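Local coordinates for GAF domain-containing protein (Thermoplasma acidophilum, PDB 4MN7) that probably reduces free methionine-R-sulfoxide to methionine, acting as a type II free methionine-R-sulfoxide reductase with a GAF domain, at residues D129-A132 with P133-H136; V96-G100 with E101-E105; A83-P86 with S87-S90. The protein carries 1 engineered substitution. One frame throughout, in Å; residues are numbered along the deposited sequence.

Contact 1 of 3, residues D129-A132 with P133-H136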
loop_
_atom_site.group_PDB
_atom_site.type_symbol
_atom_site.label_atom_id
_atom_site.label_comp_id
_atom_site.label_asym_id
_atom_site.label_seq_id
_atom_site.Cartn_x
_atom_site.Cartn_y
_atom_site.Cartn_z
ATOM N N ASP A 129 0.963 -10.031 -0.565
ATOM C CA ASP A 129 1.424 -9.885 -1.911
ATOM C C ASP A 129 1.106 -8.475 -2.437
ATOM O O ASP A 129 1.946 -7.864 -3.105
ATOM C CB ASP A 129 0.748 -10.918 -2.777
ATOM C CG ASP A 129 1.222 -10.877 -4.175
ATOM O OD1 ASP A 129 2.453 -10.676 -4.411
ATOM O OD2 ASP A 129 0.357 -11.048 -5.062
ATOM N N LEU A 130 -0.088 -7.953 -2.124
ATOM C CA LEU A 130 -0.453 -6.607 -2.561
ATOM C C LEU A 130 0.431 -5.522 -1.915
ATOM O O LEU A 130 0.739 -4.512 -2.534
ATOM C CB LEU A 130 -1.927 -6.302 -2.288
ATOM C CG LEU A 130 -2.958 -7.233 -2.930
ATOM C CD1 LEU A 130 -4.365 -6.959 -2.431
ATOM C CD2 LEU A 130 -2.886 -7.116 -4.395
ATOM N N MET A 131 0.869 -5.762 -0.692
ATOM C CA MET A 131 1.678 -4.827 0.077
ATOM C C MET A 131 3.164 -4.943 -0.205
ATOM O O MET A 131 3.938 -4.051 0.184
ATOM C CB MET A 131 1.471 -5.027 1.592
ATOM C CG MET A 131 0.037 -4.685 2.047
ATOM S SD MET A 131 -0.332 -2.924 1.730
ATOM C CE MET A 131 0.797 -2.118 2.865
ATOM N N ALA A 132 3.577 -5.969 -0.930
ATOM C CA ALA A 132 5.018 -6.200 -1.062
ATOM C C ALA A 132 5.862 -5.049 -1.620
ATOM O O ALA A 132 6.929 -4.785 -1.093
ATOM C CB ALA A 132 5.290 -7.451 -1.824
ATOM N N PRO A 133 5.393 -4.351 -2.655
ATOM C CA PRO A 133 6.281 -3.278 -3.126
ATOM C C PRO A 133 6.500 -2.236 -2.080
ATOM O O PRO A 133 7.560 -1.636 -1.974
ATOM C CB PRO A 133 5.491 -2.677 -4.318
ATOM C CG PRO A 133 4.792 -3.893 -4.885
ATOM C CD PRO A 133 4.382 -4.705 -3.677
ATOM N N LEU A 134 5.467 -1.999 -1.291
ATOM C CA LEU A 134 5.580 -1.021 -0.290
ATOM C C LEU A 134 6.523 -1.462 0.805
ATOM O O LEU A 134 7.319 -0.691 1.260
ATOM C CB LEU A 134 4.223 -0.676 0.303
ATOM C CG LEU A 134 3.284 0.055 -0.642
ATOM C CD1 LEU A 134 1.847 -0.165 -0.188
ATOM C CD2 LEU A 134 3.651 1.513 -0.625
ATOM N N VAL A 135 6.405 -2.687 1.263
ATOM C CA VAL A 135 7.291 -3.226 2.325
ATOM C C VAL A 135 8.729 -3.253 1.795
ATOM O O VAL A 135 9.665 -3.035 2.513
ATOM C CB VAL A 135 6.930 -4.677 2.647
ATOM C CG1 VAL A 135 8.022 -5.335 3.498
ATOM C CG2 VAL A 135 5.635 -4.726 3.372
ATOM N N HIS A 136 8.873 -3.476 0.504
ATOM C CA HIS A 136 10.172 -3.533 -0.122
ATOM C C HIS A 136 10.959 -2.234 -0.006
ATOM O O HIS A 136 12.167 -2.230 0.017
ATOM C CB HIS A 136 10.028 -3.893 -1.592
ATOM C CG HIS A 136 11.333 -3.986 -2.322
ATOM N ND1 HIS A 136 11.767 -3.005 -3.183
ATOM C CD2 HIS A 136 12.314 -4.920 -2.300
ATOM C CE1 HIS A 136 12.943 -3.341 -3.690
ATOM N NE2 HIS A 136 13.296 -4.499 -3.170
HETATM O O HOH W 1 2.565 -2.412 -2.366
#
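Met131 and Leu134 both carry CG beside the backbone N and anti to the carbonyl carbon (chi1 -65° and -68°), and the thioether bends again at its two outer torsions, which brings its methyl back to the leucine one turn on. The contact is made by CE of Met131, 3.8 Å from CD1 of Leu134; SD of Met131 lies 4.0 Å from the same CD1 of Leu134, and the two chains lie obliquely across each other. CD of Pro133 is pressed to 3.4 Å from CB of Ala132, closer than usual for two carbons. This is a proline kink in helix 118-136, which packs beside helix 2-21 against the antiparallel sheet of the GAF fold. It shows in two missing bonds to the preceding turn: Pro133 has no N-H, and Leu134 N is joined to Leu130 O only through a water, which donates to Leu130 O (2.8 Å) and accepts from Leu134 N (3.1 Å). Beyond it the helical pattern resumes: Val135 N reaches Met131 O at 3.0 Å in a nearly straight bond (165° at the hydrogen), and His136 N reaches Ala132 O at 2.8 Å. Met131 O also accepts a weak, strongly bent bond from Leu134 N. Leu134 packs on Phe6 and Gln10 of helix 2-21, Val135 on Phe30 and Val32 of the sheet, while Pro133 and Leu134 meet Leu130 of the second subunit.

Contact 2 of 3, residues V96-G100 with E101-E105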
loop_
_atom_site.group_PDB
_atom_site.type_symbol
_atom_site.label_atom_id
_atom_site.label_comp_id
_atom_site.label_asym_id
_atom_site.label_seq_id
_atom_site.Cartn_x
_atom_site.Cartn_y
_atom_site.Cartn_z
ATOM N N VAL A 96 6.221 -11.891 3.406
ATOM C CA VAL A 96 6.026 -10.899 2.320
ATOM C C VAL A 96 7.085 -11.169 1.287
ATOM O O VAL A 96 8.232 -11.127 1.606
ATOM C CB VAL A 96 6.116 -9.448 2.807
ATOM C CG1 VAL A 96 6.069 -8.432 1.611
ATOM C CG2 VAL A 96 4.987 -9.209 3.805
ATOM N N ARG A 97 6.692 -11.539 0.087
ATOM C CA ARG A 97 7.643 -11.854 -0.946
ATOM C C ARG A 97 7.824 -10.830 -2.091
ATOM O O ARG A 97 6.874 -10.202 -2.610
ATOM C CB ARG A 97 7.267 -13.164 -1.598
ATOM C CG ARG A 97 7.192 -14.300 -0.618
ATOM C CD ARG A 97 6.482 -15.460 -1.290
ATOM N NE ARG A 97 6.411 -16.578 -0.395
ATOM C CZ ARG A 97 5.376 -17.370 -0.280
ATOM N NH1 ARG A 97 4.337 -17.201 -1.047
ATOM N NH2 ARG A 97 5.416 -18.388 0.565
ATOM N N TYR A 98 9.073 -10.717 -2.526
ATOM C CA TYR A 98 9.456 -9.784 -3.592
ATOM C C TYR A 98 10.403 -10.527 -4.511
ATOM O O TYR A 98 11.462 -10.949 -4.119
ATOM C CB TYR A 98 10.068 -8.544 -2.992
ATOM C CG TYR A 98 10.268 -7.385 -3.977
ATOM C CD1 TYR A 98 11.455 -7.286 -4.766
ATOM C CD2 TYR A 98 9.279 -6.424 -4.153
ATOM C CE1 TYR A 98 11.636 -6.233 -5.676
ATOM C CE2 TYR A 98 9.457 -5.366 -5.039
ATOM C CZ TYR A 98 10.642 -5.265 -5.786
ATOM O OH TYR A 98 10.774 -4.214 -6.667
ATOM N N GLN A 99 9.947 -10.759 -5.727
ATOM C CA GLN A 99 10.658 -11.606 -6.671
ATOM C C GLN A 99 10.842 -12.999 -6.128
ATOM O O GLN A 99 11.929 -13.493 -6.149
ATOM C CB GLN A 99 11.989 -10.933 -7.061
ATOM C CG GLN A 99 11.675 -9.736 -7.949
ATOM C CD GLN A 99 12.756 -8.714 -8.025
ATOM O OE1 GLN A 99 13.665 -8.695 -7.221
ATOM N NE2 GLN A 99 12.649 -7.839 -8.990
ATOM N N GLY A 100 9.779 -13.581 -5.577
ATOM C CA GLY A 100 9.802 -14.948 -5.074
ATOM C C GLY A 100 10.516 -15.191 -3.729
ATOM O O GLY A 100 10.342 -16.258 -3.139
ATOM N N GLU A 101 11.264 -14.195 -3.241
ATOM C CA GLU A 101 12.027 -14.299 -2.010
ATOM C C GLU A 101 11.403 -13.467 -0.871
ATOM O O GLU A 101 10.875 -12.379 -1.075
ATOM C CB GLU A 101 13.470 -13.863 -2.295
ATOM C CG GLU A 101 14.336 -14.943 -2.986
ATOM C CD GLU A 101 14.094 -16.377 -2.450
ATOM O OE1 GLU A 101 14.708 -16.802 -1.446
ATOM O OE2 GLU A 101 13.273 -17.108 -3.038
ATOM N N PRO A 102 11.498 -13.967 0.315
ATOM C CA PRO A 102 10.938 -13.280 1.439
ATOM C C PRO A 102 11.718 -12.018 1.745
ATOM O O PRO A 102 12.935 -12.035 1.731
ATOM C CB PRO A 102 11.039 -14.302 2.569
ATOM C CG PRO A 102 12.066 -15.321 2.113
ATOM C CD PRO A 102 12.110 -15.266 0.646
ATOM N N ILE A 103 11.024 -10.912 1.954
ATOM C CA ILE A 103 11.710 -9.661 2.331
ATOM C C ILE A 103 11.220 -9.104 3.655
ATOM O O ILE A 103 11.684 -8.049 4.119
ATOM C CB ILE A 103 11.609 -8.604 1.221
ATOM C CG1 ILE A 103 10.124 -8.346 0.894
ATOM C CG2 ILE A 103 12.354 -9.140 -0.010
ATOM C CD1 ILE A 103 9.799 -6.942 0.460
ATOM N N GLY A 104 10.280 -9.801 4.236
ATOM C CA GLY A 104 9.644 -9.391 5.443
ATOM C C GLY A 104 8.426 -10.217 5.720
ATOM O O GLY A 104 8.270 -11.317 5.203
ATOM N N GLU A 105 7.590 -9.741 6.637
ATOM C CA GLU A 105 6.417 -10.548 7.044
ATOM C C GLU A 105 5.346 -9.749 7.710
ATOM O O GLU A 105 5.607 -8.641 8.227
ATOM C CB GLU A 105 6.905 -11.658 7.998
ATOM C CG GLU A 105 7.495 -11.092 9.273
ATOM C CD GLU A 105 8.198 -12.173 10.113
ATOM O OE1 GLU A 105 8.623 -13.203 9.578
ATOM O OE2 GLU A 105 8.205 -12.021 11.317
#
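Val96 and Ile103 form the tight end of this hairpin. Val96 O accepts from Ile103 N at 2.8 Å, almost straight at 174°, and Val96 N gives its hydrogen to Gly104 O at 2.8 Å, approaching from above the carbonyl plane. Two successive residues, Ile103 and Gly104, thus face the single Val96, which defines a classic beta bulge. CG1 of Ile103 is squeezed between its own backbone N and carbonyl carbon (chi1 57°), a rotation that lays it 3.4 Å from Val96 O; CD1 and CG2 of Ile103 each lie 3.8 Å from CB of Tyr98. Toward the turn the hold slackens. Tyr98 N donates to Glu101 O at 2.8 Å, but the return bond from Glu101 N to Tyr98 O is weak at 3.4 Å. Gln99 and Gly100, both with positive phi, complete a type I' turn on the exposed side. There the Glu101 chain folds back at chi2 along Gly100, whereas Arg97 extends away from the hairpin and bonds through NE to Asn67. On the helix-facing side, Ile103 lies against Val135 and His136 of helix 118-136, and the Tyr98 ring stacks on His136. Strand 101-110 is flanked across the sheet by strand 27-34, with backbone bonds pairing Ile103 with Leu33 and Glu105 with Tyr31, and the Glu105 side chain packs on helix 59-66.

Contact 3 of 3, residues A83-P86 with S87-S90. Engineered in segment 83-86: Ser84 (natural residue Cys).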
loop_
_atom_site.group_PDB
_atom_site.type_symbol
_atom_site.label_atom_id
_atom_site.label_comp_id
_atom_site.label_asym_id
_atom_site.label_seq_id
_atom_site.Cartn_x
_atom_site.Cartn_y
_atom_site.Cartn_z
ATOM N N ALA A 83 5.564 -16.076 23.332
ATOM C CA ALA A 83 4.988 -14.892 22.693
ATOM C C ALA A 83 5.579 -13.602 23.257
ATOM O O ALA A 83 6.397 -13.611 24.175
ATOM C CB ALA A 83 3.430 -14.900 22.776
ATOM N N SER A 84 5.170 -12.500 22.647
ATOM C CA SER A 84 5.544 -11.164 23.059
ATOM C C SER A 84 4.571 -10.597 24.069
ATOM O O SER A 84 4.858 -9.600 24.694
ATOM C CB SER A 84 5.575 -10.241 21.829
ATOM O OG SER A 84 6.565 -10.641 20.897
ATOM N N PHE A 85 3.411 -11.224 24.212
ATOM C CA PHE A 85 2.358 -10.736 25.081
ATOM C C PHE A 85 1.743 -11.914 25.770
ATOM O O PHE A 85 1.588 -13.023 25.183
ATOM C CB PHE A 85 1.251 -9.930 24.359
ATOM C CG PHE A 85 1.787 -8.911 23.445
ATOM C CD1 PHE A 85 2.339 -7.770 23.942
ATOM C CD2 PHE A 85 1.805 -9.146 22.057
ATOM C CE1 PHE A 85 2.845 -6.830 23.087
ATOM C CE2 PHE A 85 2.327 -8.220 21.193
ATOM C CZ PHE A 85 2.850 -7.055 21.707
ATOM N N PRO A 86 1.437 -11.699 27.055
ATOM C CA PRO A 86 0.986 -12.818 27.834
ATOM C C PRO A 86 -0.427 -13.216 27.447
ATOM O O PRO A 86 -0.773 -14.412 27.533
ATOM C CB PRO A 86 1.109 -12.314 29.294
ATOM C CG PRO A 86 1.247 -10.847 29.225
ATOM C CD PRO A 86 1.763 -10.503 27.868
ATOM N N SER A 87 -1.229 -12.243 26.993
ATOM C CA SER A 87 -2.578 -12.580 26.492
ATOM C C SER A 87 -2.623 -13.447 25.225
ATOM O O SER A 87 -3.621 -14.104 24.972
ATOM C CB SER A 87 -3.414 -11.337 26.306
ATOM O OG SER A 87 -2.825 -10.448 25.422
ATOM N N THR A 88 -1.530 -13.522 24.469
ATOM C CA THR A 88 -1.598 -14.169 23.178
ATOM C C THR A 88 -1.812 -15.648 23.333
ATOM O O THR A 88 -1.075 -16.302 23.999
ATOM C CB THR A 88 -0.276 -13.963 22.402
ATOM O OG1 THR A 88 -0.125 -12.567 22.096
ATOM C CG2 THR A 88 -0.297 -14.785 21.142
ATOM N N GLN A 89 -2.791 -16.184 22.628
ATOM C CA GLN A 89 -2.987 -17.593 22.505
ATOM C C GLN A 89 -2.786 -18.109 21.139
ATOM O O GLN A 89 -2.633 -19.291 20.980
ATOM C CB GLN A 89 -4.421 -17.944 22.927
ATOM C CG GLN A 89 -4.613 -17.716 24.441
ATOM C CD GLN A 89 -5.943 -18.252 24.961
ATOM O OE1 GLN A 89 -6.023 -19.370 25.391
ATOM N NE2 GLN A 89 -6.989 -17.445 24.874
ATOM N N SER A 90 -2.868 -17.268 20.105
ATOM C CA SER A 90 -2.502 -17.775 18.766
ATOM C C SER A 90 -1.805 -16.697 17.971
ATOM O O SER A 90 -1.957 -15.509 18.257
ATOM C CB SER A 90 -3.673 -18.469 18.014
ATOM O OG SER A 90 -4.800 -17.630 17.884
HETATM O O HOH W 2 1.311 -15.422 25.227
#
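Thr88 meets Ala83 with the methyl side of its side chain and Phe85 with its hydroxyl. CB sits 3.8 Å from CB of Ala83 and 3.5 Å from Phe85 O. From there the chain forks: CG2 stays on the alanine side, 4.1 Å from Ala83 CB, while OG1, beside the backbone N at chi1 -66°, passes 3.7 Å from CB of Phe85. The same oxygen lies at the edge of the phenyl ring, near its plane and 3.9 Å from CD2. Its hydrogen-bond partner is elsewhere, Asp109 OD2 on strand 101-110. The backbone places the threonine through a type I beta turn from Phe85 to Thr88, in the loop between strands 70-72 and 90-98: Pro86 and Ser87 have helical torsions, and Thr88 N bonds to Phe85 O at 3.2 Å (157° at the hydrogen), with the donor 64° out of the carbonyl plane. Ser87 OG is bonded to Asp111 OD1. One face of the Phe85 ring takes CB of Ser84, 3.8 Å above the plane and offset toward the rim. Ser84 is an engineered replacement of the natural cysteine, and its OG is bonded to His50 ND1.

How the contacts relate
Along the chain the order is contact 3, contact 2, contact 1. Contacts 1 and 2 are neighbours, their centres 8 Å apart: Ala132 of helix 118-136 rests on strand 90-98, its CA 3.6 Å from CG1 of Val96 and its CB 3.3 Å from the O of Arg97. The kinked helix therefore lies directly on the hairpin end of the antiparallel sheet. Contact 3 lies across the chain's centre, about 25 Å from contact 2 and 27 Å from contact 1 between centres, and touches neither. Strand 90-98 nevertheless connects the two regions, leading from the loop of contact 3 to the hairpin. One GAF domain thus has its dimer-facing helix and the loop 83-90 on opposite sides.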